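Local coordinates for protein endo-alpha-(1->5)-L-arabinanase (Bacillus licheniformis, PDB 6B7K) that probably catalyses the endohydrolysis of (1->5)-alpha-arabinofuranosidic linkages in arabinans, as a calcium-binding member of glycoside hydrolase family 43, at residues A[108-113]-A[122-127]; A[80-85]-A[138-143]; A[266-271]-A[291-296]. All blocks are in the same frame, centred on the assembly; numbering follows the deposited sequence.

Read from the N terminus, the chain first opens contact 2 at residues 80-85, the inner strand of one propeller blade. Before that contact is completed, the two outer strands of the same blade pair as contact 1 (108-113 with 122-127), a short hairpin lying wholly within the longer loop. Residues 138-143, leading into the inner strand of the next blade, then close contact 2 around the calcium ion. The two contacts touch where Ile108 CD1 lies 3.7 Å from Pro141 CB. Contact 3 (266-271 with 291-296) follows in series, in the last blade; its centre lies about 22 Å from that of contact 2 and about 29 Å from that of contact 1.

Contact 1 of 3, residues A[108-113]-A[122-127]; sequences IGLAST and RDDGLV
Ile108 and Val127 meet at the start of this strand pair through backbone and side chain together. The carbonyl O of Ile108 takes the backbone N-H of Val127 at 2.7 Å, and the CG2 branch of Ile108 slants across Val127 CB at 4.0 Å. Gly109 passes close to the carbonyl of Gly125, whose O receives a weak bond from Leu110 N. Here the register slips by one residue, and at the backbone angles of Gly125 a CB would run into the carbonyl O of Asp124, so glycine suits the place. Leu110 carries the main apolar contact: its CB lies against Val127 CG2, and its CG rests on Asp124 CB at 3.7 Å. Its carbonyl O also accepts Asp124 N at 2.9 Å.

The two strands, 158° apart in direction, are the third and the edge strand of a four-stranded antiparallel blade in the five-bladed beta-propeller of family GH43. Tyr95, on the next strand inward, touches both Leu110 and Val127. At Ala111 the CA-H points to Arg122 O, a C-H...O contact of 3.3 Å; Asp123, on the same face as Ala111, has OD2 bonded to Trp68 NE1. Ser112 and Arg122 form a hydrogen-bonded pair with two backbone bonds, of which Arg122 N to Ser112 O is 2.7 Å; Ser112 OG turns to Tyr92 O instead. Beside it, with CG anti to the carbonyl carbon (chi1 -64°), Asp124 swings its carboxylate over Ser112 CB. From there OD2 receives Arg122 NH1 at 3.0 Å, a salt bridge on the syn side, 20° out of the carboxylate plane. Replacing Asp124 with an alanine would remove that carboxylate and would probably leave the Arg122 guanidinium, which already lies near the like-charged Arg91, without its mate and freer to turn.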
ATOM      1  N   ILE A 108      -8.861   0.087   9.677  1.00 37.75           N
ATOM      2  CA  ILE A 108      -8.927   0.006   8.224  1.00 36.28           C
ATOM      3  C   ILE A 108     -10.388  -0.051   7.808  1.00 36.39           C
ATOM      4  O   ILE A 108     -11.146  -0.905   8.283  1.00 38.03           O
ATOM      5  CB  ILE A 108      -8.156  -1.215   7.693  1.00 36.16           C
ATOM      6  CG1 ILE A 108      -6.662  -1.065   7.979  1.00 36.06           C
ATOM      7  CG2 ILE A 108      -8.401  -1.385   6.200  1.00 34.60           C
ATOM      8  CD1 ILE A 108      -5.823  -2.259   7.567  1.00 35.89           C
ATOM      9  N   GLY A 109     -10.793   0.874   6.938  1.00 35.34           N
ATOM     10  CA  GLY A 109     -12.133   0.889   6.397  1.00 35.31           C
ATOM     11  C   GLY A 109     -12.161   0.380   4.966  1.00 34.19           C
ATOM     12  O   GLY A 109     -11.147   0.014   4.378  1.00 32.94           O
ATOM     13  N   LEU A 110     -13.365   0.365   4.400  1.00 35.38           N
ATOM     14  CA  LEU A 110     -13.552  -0.117   3.040  1.00 35.25           C
ATOM     15  C   LEU A 110     -14.583   0.742   2.327  1.00 37.60           C
ATOM     16  O   LEU A 110     -15.682   0.964   2.845  1.00 39.99           O
ATOM     17  CB  LEU A 110     -13.985  -1.587   3.030  1.00 35.42           C
ATOM     18  CG  LEU A 110     -14.179  -2.247   1.663  1.00 35.05           C
ATOM     19  CD1 LEU A 110     -12.966  -2.022   0.770  1.00 33.35           C
ATOM     20  CD2 LEU A 110     -14.456  -3.737   1.830  1.00 35.79           C
ATOM     21  N   ALA A 111     -14.212   1.237   1.152  1.00 37.28           N
ATOM     22  CA  ALA A 111     -15.118   1.926   0.250  1.00 38.04           C
ATOM     23  C   ALA A 111     -15.206   1.140  -1.050  1.00 37.07           C
ATOM     24  O   ALA A 111     -14.287   0.401  -1.419  1.00 35.72           O
ATOM     25  CB  ALA A 111     -14.657   3.363  -0.026  1.00 37.88           C
ATOM     26  N   SER A 112     -16.326   1.304  -1.751  1.00 37.51           N
ATOM     27  CA  SER A 112     -16.585   0.494  -2.929  1.00 37.12           C
ATOM     28  C   SER A 112     -17.382   1.294  -3.949  1.00 37.32           C
ATOM     29  O   SER A 112     -18.142   2.200  -3.598  1.00 38.00           O
ATOM     30  CB  SER A 112     -17.335  -0.790  -2.555  1.00 38.10           C
ATOM     31  OG  SER A 112     -17.608  -1.571  -3.700  1.00 39.03           O
ATOM     32  N   THR A 113     -17.195   0.945  -5.221  1.00 36.59           N
ATOM     33  CA  THR A 113     -17.970   1.518  -6.311  1.00 37.41           C
ATOM     34  C   THR A 113     -17.906   0.575  -7.501  1.00 37.34           C
ATOM     35  O   THR A 113     -17.009  -0.268  -7.601  1.00 37.52           O
ATOM     36  CB  THR A 113     -17.460   2.903  -6.718  1.00 36.09           C
ATOM     37  OG1 THR A 113     -18.364   3.478  -7.670  1.00 37.65           O
ATOM     38  CG2 THR A 113     -16.086   2.790  -7.354  1.00 34.09           C
ATOM     39  N   ARG A 122     -19.548   3.734  -1.916  1.00 41.86           N
ATOM     40  CA  ARG A 122     -20.373   3.177  -0.854  1.00 44.92           C
ATOM     41  C   ARG A 122     -19.526   2.902   0.384  1.00 41.90           C
ATOM     42  O   ARG A 122     -18.367   2.494   0.279  1.00 40.14           O
ATOM     43  CB  ARG A 122     -21.048   1.888  -1.330  1.00 49.76           C
ATOM     44  CG  ARG A 122     -21.829   1.151  -0.257  1.00 55.37           C
ATOM     45  CD  ARG A 122     -21.619  -0.346  -0.374  1.00 59.20           C
ATOM     46  NE  ARG A 122     -22.200  -0.884  -1.599  1.00 63.24           N
ATOM     47  CZ  ARG A 122     -21.972  -2.109  -2.060  1.00 65.63           C
ATOM     48  NH1 ARG A 122     -21.162  -2.928  -1.404  1.00 66.74           N
ATOM     49  NH2 ARG A 122     -22.549  -2.512  -3.182  1.00 68.69           N
ATOM     50  N   ASP A 123     -20.114   3.129   1.558  1.00 41.40           N
ATOM     51  CA  ASP A 123     -19.425   2.933   2.832  1.00 39.40           C
ATOM     52  C   ASP A 123     -19.601   1.485   3.276  1.00 39.42           C
ATOM     53  O   ASP A 123     -20.686   1.089   3.716  1.00 41.10           O
ATOM     54  CB  ASP A 123     -19.961   3.895   3.888  1.00 39.94           C
ATOM     55  CG  ASP A 123     -19.217   3.787   5.206  1.00 38.77           C
ATOM     56  OD1 ASP A 123     -18.103   3.220   5.221  1.00 36.64           O
ATOM     57  OD2 ASP A 123     -19.750   4.266   6.229  1.00 40.27           O
ATOM     58  N   ASP A 124     -18.531   0.698   3.185  1.00 37.57           N
ATOM     59  CA  ASP A 124     -18.594  -0.725   3.487  1.00 38.30           C
ATOM     60  C   ASP A 124     -18.150  -1.065   4.906  1.00 37.98           C
ATOM     61  O   ASP A 124     -18.129  -2.246   5.264  1.00 38.32           O
ATOM     62  CB  ASP A 124     -17.764  -1.513   2.469  1.00 37.51           C
ATOM     63  CG  ASP A 124     -18.321  -1.401   1.058  1.00 38.64           C
ATOM     64  OD1 ASP A 124     -18.192  -0.319   0.450  1.00 38.75           O
ATOM     65  OD2 ASP A 124     -18.899  -2.387   0.560  1.00 39.89           O
ATOM     66  N   GLY A 125     -17.800  -0.071   5.721  1.00 37.76           N
ATOM     67  CA  GLY A 125     -17.622  -0.283   7.144  1.00 39.11           C
ATOM     68  C   GLY A 125     -16.222  -0.703   7.550  1.00 37.94           C
ATOM     69  O   GLY A 125     -15.300  -0.847   6.742  1.00 35.74           O
ATOM     70  N   LEU A 126     -16.077  -0.911   8.858  1.00 39.61           N
ATOM     71  CA  LEU A 126     -14.790  -1.270   9.438  1.00 39.24           C
ATOM     72  C   LEU A 126     -14.330  -2.635   8.938  1.00 37.84           C
ATOM     73  O   LEU A 126     -15.127  -3.567   8.794  1.00 38.69           O
ATOM     74  CB  LEU A 126     -14.892  -1.267  10.967  1.00 42.29           C
ATOM     75  CG  LEU A 126     -13.644  -1.436  11.844  1.00 43.02           C
ATOM     76  CD1 LEU A 126     -13.334  -2.900  12.119  1.00 44.30           C
ATOM     77  CD2 LEU A 126     -12.445  -0.744  11.225  1.00 40.52           C
ATOM     78  N   VAL A 127     -13.029  -2.748   8.673  1.00 35.83           N
ATOM     79  CA  VAL A 127     -12.436  -3.999   8.218  1.00 35.08           C
ATOM     80  C   VAL A 127     -11.758  -4.687   9.396  1.00 36.03           C
ATOM     81  O   VAL A 127     -12.061  -5.841   9.714  1.00 36.78           O
ATOM     82  CB  VAL A 127     -11.444  -3.759   7.066  1.00 33.28           C
ATOM     83  CG1 VAL A 127     -10.782  -5.060   6.650  1.00 33.46           C
ATOM     84  CG2 VAL A 127     -12.151  -3.111   5.887  1.00 32.64           C
TER

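Contact 2 of 3, residues A[80-85]-A[138-143]; sequences QWAPDI and AIDPDL. With CA (calcium ion), chain F.
A calcium ion bridges Asp84 and Asp142, and the contact is most closely knit around it. Asp84 OD1 binds the metal at 2.4 Å, and Asp142 OD1 does so at the same 2.4 Å; the two oxygens stand 3.0 Å apart, held together by the cation. Asp264 and a water also belong to the site. The Asp84 carboxylate is gripped a second time, because OD2 takes the backbone N-H of Leu143 at 2.8 Å. That bond is nearly straight at the hydrogen (170°) but arrives from above the carboxylate plane. With one oxygen on the metal and the other on a backbone N-H, rotation of the group is restrained. Asp84 CG lies anti to the backbone N (chi1 -180°), which brings the carboxylate to the calcium and to Leu143; Asp84 CB itself lies 3.5 Å from Pro141 O.

The two touching runs point almost the same way, 9° apart: in this beta-propeller the inner strand of one blade runs beside the loop leading into the inner strand of the next. No backbone-to-backbone hydrogen bond joins them; side chains and the metal span the gap. Moving from the calcium, contacts turn to simple packing: Ala82 O sits 3.3 Å from Pro141 CD, and Ala82 CB faces Asp140 OD1. Asp140, whose side chain touches Glu192, is predicted to modulate the pKa of that residue, itself the predicted proton donor; Asp140 OD2 receives a weak bond from Ala193 N.

The loosest end belongs to Trp81, the only partly exposed residue among those touching. There a single methyl, Ile139 CD1, approaches the indole at its edge, close to the ring plane, 4.0 Å from Trp81 CZ3. Trp81 also stacks with His79, while Ile139 is among the residues predicted to bind substrate.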
ATOM      1  N   GLN A  80      -6.994  10.764   5.579  1.00 37.66           N
ATOM      2  CA  GLN A  80      -6.843   9.323   5.699  1.00 36.53           C
ATOM      3  C   GLN A  80      -5.627   8.868   4.902  1.00 34.81           C
ATOM      4  O   GLN A  80      -5.214   9.520   3.940  1.00 33.89           O
ATOM      5  CB  GLN A  80      -8.102   8.598   5.219  1.00 36.01           C
ATOM      6  CG  GLN A  80      -9.250   8.606   6.225  1.00 37.82           C
ATOM      7  CD  GLN A  80      -9.771  10.002   6.527  1.00 39.28           C
ATOM      8  OE1 GLN A  80     -10.433  10.622   5.698  1.00 39.48           O
ATOM      9  NE2 GLN A  80      -9.471  10.502   7.720  1.00 40.87           N
ATOM     10  N   TRP A  81      -5.052   7.741   5.313  1.00 34.54           N
ATOM     11  CA  TRP A  81      -3.760   7.308   4.806  1.00 33.02           C
ATOM     12  C   TRP A  81      -3.888   6.062   3.941  1.00 32.55           C
ATOM     13  O   TRP A  81      -4.856   5.302   4.038  1.00 30.70           O
ATOM     14  CB  TRP A  81      -2.778   6.987   5.937  1.00 33.30           C
ATOM     15  CG  TRP A  81      -2.771   7.896   7.121  1.00 34.61           C
ATOM     16  CD1 TRP A  81      -3.360   9.121   7.243  1.00 34.83           C
ATOM     17  CD2 TRP A  81      -2.120   7.638   8.367  1.00 36.75           C
ATOM     18  NE1 TRP A  81      -3.122   9.637   8.496  1.00 36.97           N
ATOM     19  CE2 TRP A  81      -2.359   8.744   9.203  1.00 38.43           C
ATOM     20  CE3 TRP A  81      -1.357   6.575   8.856  1.00 37.77           C
ATOM     21  CZ2 TRP A  81      -1.861   8.814  10.499  1.00 41.16           C
ATOM     22  CZ3 TRP A  81      -0.868   6.647  10.137  1.00 40.33           C
ATOM     23  CH2 TRP A  81      -1.120   7.755  10.944  1.00 42.07           C
ATOM     24  N   ALA A  82      -2.864   5.866   3.106  1.00 34.62           N
ATOM     25  CA  ALA A  82      -2.522   4.621   2.424  1.00 36.23           C
ATOM     26  C   ALA A  82      -3.730   3.886   1.863  1.00 39.01           C
ATOM     27  O   ALA A  82      -4.119   2.839   2.399  1.00 38.33           O
ATOM     28  CB  ALA A  82      -1.763   3.701   3.382  1.00 37.61           C
ATOM     29  N   PRO A  83      -4.346   4.385   0.799  1.00 41.96           N
ATOM     30  CA  PRO A  83      -5.453   3.657   0.179  1.00 45.31           C
ATOM     31  C   PRO A  83      -4.946   2.547  -0.731  1.00 52.03           C
ATOM     32  O   PRO A  83      -3.813   2.563  -1.213  1.00 62.08           O
ATOM     33  CB  PRO A  83      -6.177   4.740  -0.623  1.00 43.08           C
ATOM     34  CG  PRO A  83      -5.101   5.689  -0.988  1.00 42.36           C
ATOM     35  CD  PRO A  83      -4.114   5.688   0.150  1.00 42.89           C
ATOM     36  N   ASP A  84      -5.817   1.564  -0.947  1.00 46.70           N
ATOM     37  CA  ASP A  84      -5.559   0.479  -1.887  1.00 42.60           C
ATOM     38  C   ASP A  84      -6.777   0.315  -2.782  1.00 40.41           C
ATOM     39  O   ASP A  84      -7.893   0.134  -2.287  1.00 40.84           O
ATOM     40  CB  ASP A  84      -5.242  -0.834  -1.170  1.00 42.38           C
ATOM     41  CG  ASP A  84      -4.966  -1.965  -2.138  1.00 42.18           C
ATOM     42  OD1 ASP A  84      -4.072  -1.806  -2.996  1.00 42.07           O
ATOM     43  OD2 ASP A  84      -5.642  -3.012  -2.050  1.00 42.99           O
ATOM     44  N   ILE A  85      -6.561   0.368  -4.092  1.00 37.09           N
ATOM     45  CA  ILE A  85      -7.632   0.311  -5.075  1.00 34.25           C
ATOM     46  C   ILE A  85      -7.406  -0.887  -5.987  1.00 33.21           C
ATOM     47  O   ILE A  85      -6.281  -1.141  -6.434  1.00 32.41           O
ATOM     48  CB  ILE A  85      -7.710   1.622  -5.887  1.00 32.89           C
ATOM     49  CG1 ILE A  85      -8.838   1.559  -6.919  1.00 32.59           C
ATOM     50  CG2 ILE A  85      -6.362   1.934  -6.529  1.00 32.62           C
ATOM     51  CD1 ILE A  85     -10.218   1.440  -6.305  1.00 32.46           C
ATOM     52  N   ALA A 138      -3.311  -1.321  12.367  1.00 39.39           N
ATOM     53  CA  ALA A 138      -4.248  -1.500  11.259  1.00 37.34           C
ATOM     54  C   ALA A 138      -4.195  -0.282  10.336  1.00 36.02           C
ATOM     55  O   ALA A 138      -5.093   0.563  10.300  1.00 34.69           O
ATOM     56  CB  ALA A 138      -5.657  -1.740  11.784  1.00 37.79           C
ATOM     57  N   ILE A 139      -3.096  -0.195   9.587  1.00 36.22           N
ATOM     58  CA  ILE A 139      -2.940   0.751   8.489  1.00 34.79           C
ATOM     59  C   ILE A 139      -2.238   0.036   7.339  1.00 34.38           C
ATOM     60  O   ILE A 139      -1.858  -1.134   7.444  1.00 35.03           O
ATOM     61  CB  ILE A 139      -2.153   2.019   8.891  1.00 35.24           C
ATOM     62  CG1 ILE A 139      -0.713   1.671   9.277  1.00 36.61           C
ATOM     63  CG2 ILE A 139      -2.853   2.778  10.011  1.00 36.14           C
ATOM     64  CD1 ILE A 139       0.176   2.888   9.420  1.00 36.92           C
ATOM     65  N   ASP A 140      -2.057   0.762   6.241  1.00 33.99           N
ATOM     66  CA  ASP A 140      -1.419   0.253   5.033  1.00 33.56           C
ATOM     67  C   ASP A 140      -2.038  -1.062   4.546  1.00 32.86           C
ATOM     68  O   ASP A 140      -1.359  -2.090   4.488  1.00 33.06           O
ATOM     69  CB  ASP A 140       0.080   0.092   5.249  1.00 34.81           C
ATOM     70  CG  ASP A 140       0.751   1.393   5.641  1.00 35.59           C
ATOM     71  OD1 ASP A 140       0.034   2.394   5.842  1.00 35.11           O
ATOM     72  OD2 ASP A 140       1.996   1.417   5.746  1.00 36.71           O
ATOM     73  N   PRO A 141      -3.316  -1.057   4.176  1.00 31.88           N
ATOM     74  CA  PRO A 141      -3.947  -2.283   3.686  1.00 31.84           C
ATOM     75  C   PRO A 141      -3.606  -2.540   2.227  1.00 31.11           C
ATOM     76  O   PRO A 141      -3.138  -1.662   1.500  1.00 30.07           O
ATOM     77  CB  PRO A 141      -5.441  -1.997   3.860  1.00 31.58           C
ATOM     78  CG  PRO A 141      -5.539  -0.532   3.644  1.00 30.75           C
ATOM     79  CD  PRO A 141      -4.264   0.073   4.187  1.00 31.20           C
ATOM     80  N   ASP A 142      -3.852  -3.778   1.807  1.00 32.44           N
ATOM     81  CA  ASP A 142      -3.582  -4.168   0.428  1.00 33.43           C
ATOM     82  C   ASP A 142      -4.310  -5.468   0.136  1.00 35.46           C
ATOM     83  O   ASP A 142      -4.105  -6.463   0.840  1.00 36.96           O
ATOM     84  CB  ASP A 142      -2.087  -4.326   0.187  1.00 33.95           C
ATOM     85  CG  ASP A 142      -1.740  -4.365  -1.282  1.00 34.38           C
ATOM     86  OD1 ASP A 142      -1.703  -3.284  -1.908  1.00 34.67           O
ATOM     87  OD2 ASP A 142      -1.513  -5.473  -1.810  1.00 34.86           O
ATOM     88  N   LEU A 143      -5.148  -5.458  -0.894  1.00 35.75           N
ATOM     89  CA  LEU A 143      -5.895  -6.634  -1.311  1.00 37.02           C
ATOM     90  C   LEU A 143      -5.078  -7.449  -2.307  1.00 38.12           C
ATOM     91  O   LEU A 143      -4.369  -6.892  -3.149  1.00 38.66           O
ATOM     92  CB  LEU A 143      -7.228  -6.215  -1.934  1.00 37.09           C
ATOM     93  CG  LEU A 143      -8.138  -7.276  -2.556  1.00 38.06           C
ATOM     94  CD1 LEU A 143      -8.604  -8.276  -1.515  1.00 39.05           C
ATOM     95  CD2 LEU A 143      -9.324  -6.612  -3.231  1.00 37.83           C
TER
HETATM   96 CA    CA F 302      -2.500  -3.268  -4.149  1.00 34.09          CA
HETATM   97  O   HOH W   1      -1.946  -4.406  -6.434  1.00 23.56           O

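Contact 3 of 3, residues A[266-271]-A[291-296]; sequences LNNSIL and LYWDSQ
The indole N-H of Trp293 reaches the backbone O of Asn268, with Trp293 NE1 donating to Asn268 O at 3.3 Å. The oxygen lies in the ring plane, at the indole edge, yet the donor stands 45° above the carbonyl plane rather than on a lone pair. Asn268 CB and OD1 also come near Trp293 CZ2, with the amide turned almost perpendicular to the ring. One residue on, Ser269 O accepts Leu291 N at 2.8 Å. Farther along, Leu271 CD1 meets Leu291 CD1 at 4.1 Å, methyl against methyl.

These residues lie at the open end of the hairpin of strands 270-277 and 284-293, in the last blade of the propeller, where the two runs point 130° apart. Just after the turn, Ser269 and Ile270 both stand opposite Leu266 in a classic beta bulge; Leu266 N donates to Ile270 O at 2.7 Å, and Ser269 N reaches back to Leu266 O.

A second shell comes from the neighbouring blade. With CG anti to the carbonyl carbon (chi1 -76°), the Asn268 amide reaches strand 191-199, where Thr197 OG1 bonds OD1 and Tyr198 O bonds ND2. Around Trp293, Lys199 makes a cation-pi contact and Tyr204 an edge-to-face one. Phe206 touches both Leu271 and Leu291 and, within the same blade as these leucines, both rest on Val265 of strand 257-266.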
ATOM      1  N   LEU A 266       0.813  -3.237 -10.131  1.00 39.87           N
ATOM      2  CA  LEU A 266      -0.414  -3.373 -10.905  1.00 40.70           C
ATOM      3  C   LEU A 266      -0.168  -4.299 -12.083  1.00 42.44           C
ATOM      4  O   LEU A 266       0.760  -4.075 -12.870  1.00 42.98           O
ATOM      5  CB  LEU A 266      -0.911  -2.015 -11.412  1.00 40.32           C
ATOM      6  CG  LEU A 266      -2.035  -2.038 -12.453  1.00 41.03           C
ATOM      7  CD1 LEU A 266      -3.314  -2.611 -11.859  1.00 41.13           C
ATOM      8  CD2 LEU A 266      -2.274  -0.644 -13.020  1.00 40.86           C
ATOM      9  N   ASN A 267      -0.999  -5.336 -12.199  1.00 43.54           N
ATOM     10  CA  ASN A 267      -0.998  -6.250 -13.339  1.00 44.68           C
ATOM     11  C   ASN A 267       0.352  -6.933 -13.535  1.00 43.46           C
ATOM     12  O   ASN A 267       0.671  -7.372 -14.645  1.00 44.63           O
ATOM     13  CB  ASN A 267      -1.421  -5.521 -14.623  1.00 46.24           C
ATOM     14  CG  ASN A 267      -2.063  -6.447 -15.640  1.00 48.68           C
ATOM     15  OD1 ASN A 267      -2.481  -7.558 -15.313  1.00 49.60           O
ATOM     16  ND2 ASN A 267      -2.152  -5.987 -16.883  1.00 49.95           N
ATOM     17  N   ASN A 268       1.151  -7.025 -12.468  1.00 41.64           N
ATOM     18  CA  ASN A 268       2.468  -7.665 -12.511  1.00 41.23           C
ATOM     19  C   ASN A 268       3.361  -7.043 -13.583  1.00 40.76           C
ATOM     20  O   ASN A 268       4.127  -7.737 -14.255  1.00 41.44           O
ATOM     21  CB  ASN A 268       2.347  -9.177 -12.727  1.00 42.73           C
ATOM     22  CG  ASN A 268       1.923  -9.913 -11.475  1.00 42.77           C
ATOM     23  OD1 ASN A 268       2.174  -9.458 -10.359  1.00 41.89           O
ATOM     24  ND2 ASN A 268       1.283 -11.064 -11.654  1.00 43.99           N
ATOM     25  N   SER A 269       3.267  -5.724 -13.748  1.00 39.69           N
ATOM     26  CA  SER A 269       4.026  -5.063 -14.804  1.00 39.96           C
ATOM     27  C   SER A 269       4.311  -3.602 -14.487  1.00 38.18           C
ATOM     28  O   SER A 269       5.061  -2.944 -15.215  1.00 38.44           O
ATOM     29  CB  SER A 269       3.280  -5.168 -16.135  1.00 41.74           C
ATOM     30  OG  SER A 269       2.010  -4.542 -16.059  1.00 42.05           O
ATOM     31  N   ILE A 270       3.722  -3.080 -13.411  1.00 36.38           N
ATOM     32  CA  ILE A 270       3.841  -1.667 -13.068  1.00 35.55           C
ATOM     33  C   ILE A 270       3.973  -1.537 -11.557  1.00 34.27           C
ATOM     34  O   ILE A 270       3.054  -1.904 -10.819  1.00 33.46           O
ATOM     35  CB  ILE A 270       2.633  -0.852 -13.564  1.00 35.76           C
ATOM     36  CG1 ILE A 270       2.570  -0.865 -15.093  1.00 37.52           C
ATOM     37  CG2 ILE A 270       2.699   0.572 -13.038  1.00 34.73           C
ATOM     38  CD1 ILE A 270       1.273  -0.348 -15.655  1.00 38.00           C
ATOM     39  N   LEU A 271       5.106  -1.005 -11.097  1.00 34.14           N
ATOM     40  CA  LEU A 271       5.320  -0.694  -9.688  1.00 34.12           C
ATOM     41  C   LEU A 271       5.271   0.818  -9.511  1.00 34.71           C
ATOM     42  O   LEU A 271       6.113   1.537 -10.060  1.00 35.43           O
ATOM     43  CB  LEU A 271       6.657  -1.252  -9.192  1.00 34.58           C
ATOM     44  CG  LEU A 271       7.004  -1.095  -7.702  1.00 34.13           C
ATOM     45  CD1 LEU A 271       7.863  -2.257  -7.233  1.00 34.69           C
ATOM     46  CD2 LEU A 271       7.715   0.227  -7.405  1.00 34.04           C
ATOM     47  N   LEU A 291       7.636  -2.851 -14.208  1.00 47.20           N
ATOM     48  CA  LEU A 291       8.306  -3.877 -13.419  1.00 47.04           C
ATOM     49  C   LEU A 291       8.565  -5.108 -14.276  1.00 48.59           C
ATOM     50  O   LEU A 291       7.659  -5.604 -14.953  1.00 49.06           O
ATOM     51  CB  LEU A 291       7.471  -4.253 -12.195  1.00 45.04           C
ATOM     52  CG  LEU A 291       8.240  -5.030 -11.126  1.00 44.88           C
ATOM     53  CD1 LEU A 291       9.360  -4.170 -10.565  1.00 45.21           C
ATOM     54  CD2 LEU A 291       7.319  -5.505 -10.021  1.00 43.69           C
ATOM     55  N   TYR A 292       9.799  -5.599 -14.244  1.00 49.57           N
ATOM     56  CA  TYR A 292      10.197  -6.785 -14.986  1.00 50.40           C
ATOM     57  C   TYR A 292      10.615  -7.878 -14.011  1.00 50.37           C
ATOM     58  O   TYR A 292      10.588  -7.701 -12.790  1.00 49.36           O
ATOM     59  CB  TYR A 292      11.322  -6.461 -15.971  1.00 52.01           C
ATOM     60  CG  TYR A 292      10.964  -5.340 -16.913  1.00 52.56           C
ATOM     61  CD1 TYR A 292      10.218  -5.582 -18.059  1.00 52.81           C
ATOM     62  CD2 TYR A 292      11.357  -4.036 -16.648  1.00 52.92           C
ATOM     63  CE1 TYR A 292       9.881  -4.559 -18.920  1.00 53.43           C
ATOM     64  CE2 TYR A 292      11.026  -3.005 -17.501  1.00 53.66           C
ATOM     65  CZ  TYR A 292      10.288  -3.270 -18.636  1.00 54.08           C
ATOM     66  OH  TYR A 292       9.958  -2.238 -19.483  1.00 54.85           O
ATOM     67  N   TRP A 293      10.994  -9.027 -14.566  1.00 51.49           N
ATOM     68  CA  TRP A 293      11.339 -10.194 -13.769  1.00 51.28           C
ATOM     69  C   TRP A 293      12.521 -10.899 -14.419  1.00 53.59           C
ATOM     70  O   TRP A 293      12.508 -11.150 -15.629  1.00 54.45           O
ATOM     71  CB  TRP A 293      10.136 -11.139 -13.635  1.00 49.56           C
ATOM     72  CG  TRP A 293       8.848 -10.416 -13.316  1.00 46.86           C
ATOM     73  CD1 TRP A 293       8.051  -9.738 -14.193  1.00 46.23           C
ATOM     74  CD2 TRP A 293       8.216 -10.298 -12.032  1.00 44.81           C
ATOM     75  NE1 TRP A 293       6.969  -9.207 -13.539  1.00 44.50           N
ATOM     76  CE2 TRP A 293       7.045  -9.534 -12.211  1.00 43.52           C
ATOM     77  CE3 TRP A 293       8.526 -10.763 -10.751  1.00 44.21           C
ATOM     78  CZ2 TRP A 293       6.182  -9.230 -11.160  1.00 41.97           C
ATOM     79  CZ3 TRP A 293       7.666 -10.461  -9.708  1.00 42.78           C
ATOM     80  CH2 TRP A 293       6.510  -9.700  -9.919  1.00 41.65           C
ATOM     81  N   ASP A 294      13.542 -11.211 -13.618  1.00 54.50           N
ATOM     82  CA  ASP A 294      14.784 -11.756 -14.157  1.00 56.92           C
ATOM     83  C   ASP A 294      14.633 -13.224 -14.543  1.00 58.00           C
ATOM     84  O   ASP A 294      13.511 -13.730 -14.657  1.00 57.55           O
ATOM     85  CB  ASP A 294      15.932 -11.576 -13.154  1.00 57.61           C
ATOM     86  CG  ASP A 294      15.657 -12.230 -11.805  1.00 57.35           C
ATOM     87  OD1 ASP A 294      14.721 -13.051 -11.696  1.00 57.18           O
ATOM     88  OD2 ASP A 294      16.390 -11.916 -10.841  1.00 57.30           O
ATOM     89  N   SER A 295      15.758 -13.912 -14.744  1.00 59.35           N
ATOM     90  CA  SER A 295      15.710 -15.314 -15.143  1.00 60.23           C
ATOM     91  C   SER A 295      15.158 -16.215 -14.047  1.00 59.18           C
ATOM     92  O   SER A 295      14.702 -17.323 -14.348  1.00 60.14           O
ATOM     93  CB  SER A 295      17.104 -15.793 -15.554  1.00 62.41           C
ATOM     94  OG  SER A 295      17.568 -15.092 -16.695  1.00 63.55           O
ATOM     95  N   GLN A 296      15.184 -15.770 -12.791  1.00 57.10           N
ATOM     96  CA  GLN A 296      14.663 -16.546 -11.674  1.00 55.42           C
ATOM     97  C   GLN A 296      13.285 -16.078 -11.228  1.00 53.17           C
ATOM     98  O   GLN A 296      12.794 -16.538 -10.192  1.00 52.66           O
ATOM     99  CB  GLN A 296      15.631 -16.501 -10.489  1.00 54.79           C
ATOM    100  CG  GLN A 296      16.903 -17.306 -10.678  1.00 56.61           C
ATOM    101  CD  GLN A 296      17.865 -16.655 -11.648  1.00 57.97           C
ATOM    102  OE1 GLN A 296      17.875 -15.433 -11.804  1.00 57.29           O
ATOM    103  NE2 GLN A 296      18.671 -17.468 -12.316  1.00 59.93           N
TER